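Local coordinates for 2-nitropropane dioxygenase (Streptomyces ansochromogenes, PDB 3BW2), which binds FMN and probably uses molecular oxygen for the oxidative denitrification of alkyl nitronates such as propionate 3-nitronate, at residues A116-D120 against D121-V125; R135-I138 against A139-R143. All coordinates share one frame; numbering follows the deposited sequence.

Interaction 1: residues A116-D120 against D121-V125; sequences AVLLD and DPVPV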
loop_
_atom_site.group_PDB
_atom_site.type_symbol
_atom_site.label_atom_id
_atom_site.label_comp_id
_atom_site.label_asym_id
_atom_site.label_seq_id
_atom_site.Cartn_x
_atom_site.Cartn_y
_atom_site.Cartn_z
ATOM N N ALA A 116 22.929 10.786 25.534
ATOM C CA ALA A 116 24.045 10.739 26.474
ATOM C C ALA A 116 24.212 9.301 26.960
ATOM O O ALA A 116 25.327 8.777 27.039
ATOM C CB ALA A 116 23.775 11.673 27.652
ATOM N N VAL A 117 23.092 8.659 27.273
ATOM C CA VAL A 117 23.117 7.279 27.738
ATOM C C VAL A 117 23.618 6.327 26.651
ATOM O O VAL A 117 24.481 5.482 26.897
ATOM C CB VAL A 117 21.710 6.824 28.190
ATOM C CG1 VAL A 117 21.687 5.316 28.402
ATOM C CG2 VAL A 117 21.326 7.537 29.481
ATOM N N LEU A 118 23.076 6.474 25.445
ATOM C CA LEU A 118 23.449 5.614 24.325
ATOM C C LEU A 118 24.898 5.794 23.881
ATOM O O LEU A 118 25.501 4.881 23.313
ATOM C CB LEU A 118 22.496 5.859 23.151
ATOM C CG LEU A 118 21.051 5.461 23.479
ATOM C CD1 LEU A 118 20.090 6.016 22.437
ATOM C CD2 LEU A 118 20.962 3.939 23.558
ATOM N N LEU A 119 25.457 6.971 24.140
ATOM C CA LEU A 119 26.841 7.237 23.769
ATOM C C LEU A 119 27.797 6.839 24.889
ATOM O O LEU A 119 28.932 6.445 24.633
ATOM C CB LEU A 119 27.029 8.717 23.426
ATOM C CG LEU A 119 26.472 9.145 22.068
ATOM C CD1 LEU A 119 26.532 10.661 21.934
ATOM C CD2 LEU A 119 27.271 8.464 20.953
ATOM N N ASP A 120 27.336 6.928 26.132
ATOM C CA ASP A 120 28.182 6.570 27.261
ATOM C C ASP A 120 28.273 5.056 27.463
ATOM O O ASP A 120 29.278 4.546 27.966
ATOM C CB ASP A 120 27.663 7.234 28.534
ATOM C CG ASP A 120 28.538 6.946 29.732
ATOM O OD1 ASP A 120 29.727 7.333 29.706
ATOM O OD2 ASP A 120 28.038 6.329 30.697
ATOM N N ASP A 121 27.221 4.342 27.066
ATOM C CA ASP A 121 27.171 2.887 27.196
ATOM C C ASP A 121 26.516 2.340 25.919
ATOM O O ASP A 121 25.408 1.806 25.955
ATOM C CB ASP A 121 26.332 2.520 28.421
ATOM C CG ASP A 121 26.554 1.094 28.877
ATOM O OD1 ASP A 121 27.210 0.327 28.144
ATOM O OD2 ASP A 121 26.064 0.743 29.972
ATOM N N PRO A 122 27.218 2.445 24.779
ATOM C CA PRO A 122 26.767 2.004 23.454
ATOM C C PRO A 122 25.997 0.688 23.347
ATOM O O PRO A 122 26.328 -0.305 23.999
ATOM C CB PRO A 122 28.059 1.960 22.645
ATOM C CG PRO A 122 28.888 3.027 23.274
ATOM C CD PRO A 122 28.653 2.777 24.744
ATOM N N VAL A 123 24.958 0.701 22.517
ATOM C CA VAL A 123 24.161 -0.491 22.259
ATOM C C VAL A 123 24.460 -0.853 20.805
ATOM O O VAL A 123 24.961 -0.025 20.042
ATOM C CB VAL A 123 22.650 -0.231 22.453
ATOM C CG1 VAL A 123 22.388 0.210 23.892
ATOM C CG2 VAL A 123 22.157 0.809 21.460
ATOM N N PRO A 124 24.161 -2.093 20.399
ATOM C CA PRO A 124 24.431 -2.516 19.023
ATOM C C PRO A 124 23.755 -1.718 17.908
ATOM O O PRO A 124 24.389 -1.381 16.906
ATOM C CB PRO A 124 23.995 -3.980 19.023
ATOM C CG PRO A 124 24.234 -4.400 20.439
ATOM C CD PRO A 124 23.677 -3.226 21.205
ATOM N N VAL A 125 22.471 -1.423 18.080
ATOM C CA VAL A 125 21.711 -0.705 17.063
ATOM C C VAL A 125 20.792 0.352 17.663
ATOM O O VAL A 125 20.178 0.132 18.706
ATOM C CB VAL A 125 20.825 -1.686 16.249
ATOM C CG1 VAL A 125 20.071 -0.936 15.149
ATOM C CG2 VAL A 125 21.682 -2.805 15.661
HETATM O O HOH W 1 24.376 3.226 21.410
#
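The CG and CD side of the P122 ring lies against the last turn of the helix. Its CG is 3.7 Å from L119 O and its CD 3.6 Å from D120 C. The D121 carboxylate points to helix 47-60, where its OD2 takes a salt bridge from R58 and a hydrogen bond with Y51. The D121 N-H still bonds V117 O (N to O 3.0 Å, 147° at the hydrogen). D121 is the first residue to leave helical geometry. P122 has no N-H to continue the series, yet its CA makes a CA-H...O contact with L118 O at 3.1 Å. A water bridges the same L118 O to V123 N, 2.8 Å from each. With an alanine in place of P122 the CG and CD contacts are gone, and the chain would probably be freer to swing off L118 O. L118 CG stands anti to the carbonyl carbon (chi1 -64°), which, with chi2 at 166°, brings CD2 to both methyls of V123, CG1 and CG2, at 4.0 Å. The turn joins helix 111-120 to barrel strand 125-129. V117 and L118 pack on M50 of helix 47-60, while L118 and V123 also reach strand 65-70.

Interaction 2: residues R135-I138 against A139-R143; sequences REVI and ARLRR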
loop_
_atom_site.group_PDB
_atom_site.type_symbol
_atom_site.label_atom_id
_atom_site.label_comp_id
_atom_site.label_asym_id
_atom_site.label_seq_id
_atom_site.Cartn_x
_atom_site.Cartn_y
_atom_site.Cartn_z
ATOM N N ARG A 135 23.807 15.011 11.374
ATOM C CA ARG A 135 24.818 14.050 10.947
ATOM C C ARG A 135 25.923 13.880 11.981
ATOM O O ARG A 135 26.680 12.917 11.917
ATOM C CB ARG A 135 25.414 14.447 9.596
ATOM C CG ARG A 135 26.214 15.719 9.617
ATOM C CD ARG A 135 26.705 16.056 8.217
ATOM N NE ARG A 135 27.566 17.234 8.223
ATOM C CZ ARG A 135 28.039 17.819 7.127
ATOM N NH1 ARG A 135 27.735 17.336 5.927
ATOM N NH2 ARG A 135 28.822 18.885 7.231
ATOM N N GLU A 136 26.013 14.810 12.932
ATOM C CA GLU A 136 27.023 14.708 13.988
ATOM C C GLU A 136 26.611 13.605 14.968
ATOM O O GLU A 136 27.455 12.916 15.538
ATOM C CB GLU A 136 27.160 16.033 14.743
ATOM C CG GLU A 136 27.931 17.118 14.009
ATOM C CD GLU A 136 29.379 16.739 13.735
ATOM O OE1 GLU A 136 29.939 15.891 14.468
ATOM O OE2 GLU A 136 29.965 17.304 12.789
ATOM N N VAL A 137 25.303 13.458 15.169
ATOM C CA VAL A 137 24.769 12.432 16.060
ATOM C C VAL A 137 25.071 11.059 15.454
ATOM O O VAL A 137 25.545 10.158 16.142
ATOM C CB VAL A 137 23.241 12.604 16.248
ATOM C CG1 VAL A 137 22.649 11.405 16.972
ATOM C CG2 VAL A 137 22.961 13.870 17.040
ATOM N N ILE A 138 24.801 10.912 14.160
ATOM C CA ILE A 138 25.067 9.664 13.451
ATOM C C ILE A 138 26.560 9.336 13.532
ATOM O O ILE A 138 26.941 8.196 13.805
ATOM C CB ILE A 138 24.663 9.775 11.954
ATOM C CG1 ILE A 138 23.148 9.992 11.832
ATOM C CG2 ILE A 138 25.098 8.520 11.188
ATOM C CD1 ILE A 138 22.315 8.881 12.439
ATOM N N ALA A 139 27.403 10.341 13.303
ATOM C CA ALA A 139 28.847 10.138 13.345
ATOM C C ALA A 139 29.337 9.699 14.723
ATOM O O ALA A 139 30.149 8.777 14.840
ATOM C CB ALA A 139 29.565 11.410 12.919
ATOM N N ARG A 140 28.845 10.343 15.771
ATOM C CA ARG A 140 29.281 9.980 17.111
ATOM C C ARG A 140 28.851 8.558 17.471
ATOM O O ARG A 140 29.615 7.808 18.086
ATOM C CB ARG A 140 28.745 10.979 18.138
ATOM C CG ARG A 140 29.437 10.866 19.489
ATOM C CD ARG A 140 29.298 12.144 20.301
ATOM N NE ARG A 140 29.791 13.305 19.565
ATOM C CZ ARG A 140 29.840 14.537 20.062
ATOM N NH1 ARG A 140 29.430 14.769 21.304
ATOM N NH2 ARG A 140 30.291 15.538 19.318
ATOM N N LEU A 141 27.632 8.181 17.092
ATOM C CA LEU A 141 27.153 6.830 17.377
ATOM C C LEU A 141 27.986 5.819 16.596
ATOM O O LEU A 141 28.325 4.752 17.106
ATOM C CB LEU A 141 25.670 6.688 17.007
ATOM C CG LEU A 141 24.690 7.293 18.015
ATOM C CD1 LEU A 141 23.283 7.299 17.430
ATOM C CD2 LEU A 141 24.732 6.493 19.311
ATOM N N ARG A 142 28.315 6.163 15.356
ATOM C CA ARG A 142 29.125 5.289 14.524
ATOM C C ARG A 142 30.481 5.053 15.186
ATOM O O ARG A 142 30.958 3.921 15.252
ATOM C CB ARG A 142 29.326 5.911 13.143
ATOM C CG ARG A 142 30.270 5.129 12.235
ATOM C CD ARG A 142 30.401 5.800 10.874
ATOM N NE ARG A 142 29.114 5.885 10.186
ATOM C CZ ARG A 142 28.426 4.829 9.768
ATOM N NH1 ARG A 142 28.905 3.610 9.966
ATOM N NH2 ARG A 142 27.260 4.990 9.160
ATOM N N ARG A 143 31.096 6.123 15.684
ATOM C CA ARG A 143 32.394 6.007 16.337
ATOM C C ARG A 143 32.299 5.119 17.566
ATOM O O ARG A 143 33.239 4.397 17.892
ATOM C CB ARG A 143 32.932 7.382 16.752
ATOM C CG ARG A 143 33.170 8.339 15.598
ATOM C CD ARG A 143 34.232 9.368 15.958
ATOM N NE ARG A 143 35.540 8.741 16.139
ATOM C CZ ARG A 143 36.631 9.375 16.562
ATOM N NH1 ARG A 143 36.580 10.668 16.854
ATOM N NH2 ARG A 143 37.776 8.716 16.691
HETATM O O HOH W 2 31.323 16.997 17.006
#
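V137 and L141 meet one helical turn apart, and backbone hydrogen bonds run alongside. Four i to i+4 bonds span the two segments. A139 N gives to R135 O at 3.0 Å, R140 N to E136 O at 2.9 Å, and R142 N to I138 O at 2.9 Å. The L141 N to V137 O bond is the straightest of the four (163° at the hydrogen). The apolar part is a pair lying side by side and pointing the same way. V137 CG1, anti to the backbone N (chi1 170°), comes within 4.2 Å of L141 CD1. L141 CG also sits 3.5 Å from V137 O. Both side chains go on to F128 of strand 125-129, and I138 and L141 pack on T148 of strand 147-152. The polar part is looser. E136 OE1 and R140 NH2 stay 4.9 Å apart. A water in the plane of the R140 guanidinium, at its edge, donates to E136 OE1 and weakly accepts from R140 NH2. The R142 guanidinium turns to D167 in a salt bridge and to G165 O. This is an amphipathic helix of a beta-alpha-beta crossover, linking parallel strands 125-129 and 147-152 of the TIM barrel.

Interactions 1 and 2 come in series along the chain, at the end of helix 111-120 and along helix 135-143, with strand 125-129 between them. Their centres are 11 Å apart. L119 of interaction 1 is the bridge: its CD1 packs 3.5 Å from R140 CD, and its CD2 packs 3.6 Å from L141 CD2. Both are partly buried. L118, V123, I138 and L141 face the barrel strands; D120, E136 and R140 are exposed; D121 and R142 pair with R58 and D167. Interaction 2 keeps the regular helical bonds throughout, whereas interaction 1 ends them and brings in a proline and a water. Neither segment pair reaches the FMN: L118 and I138 lie about 12 and 14 Å from it, side chain to cofactor.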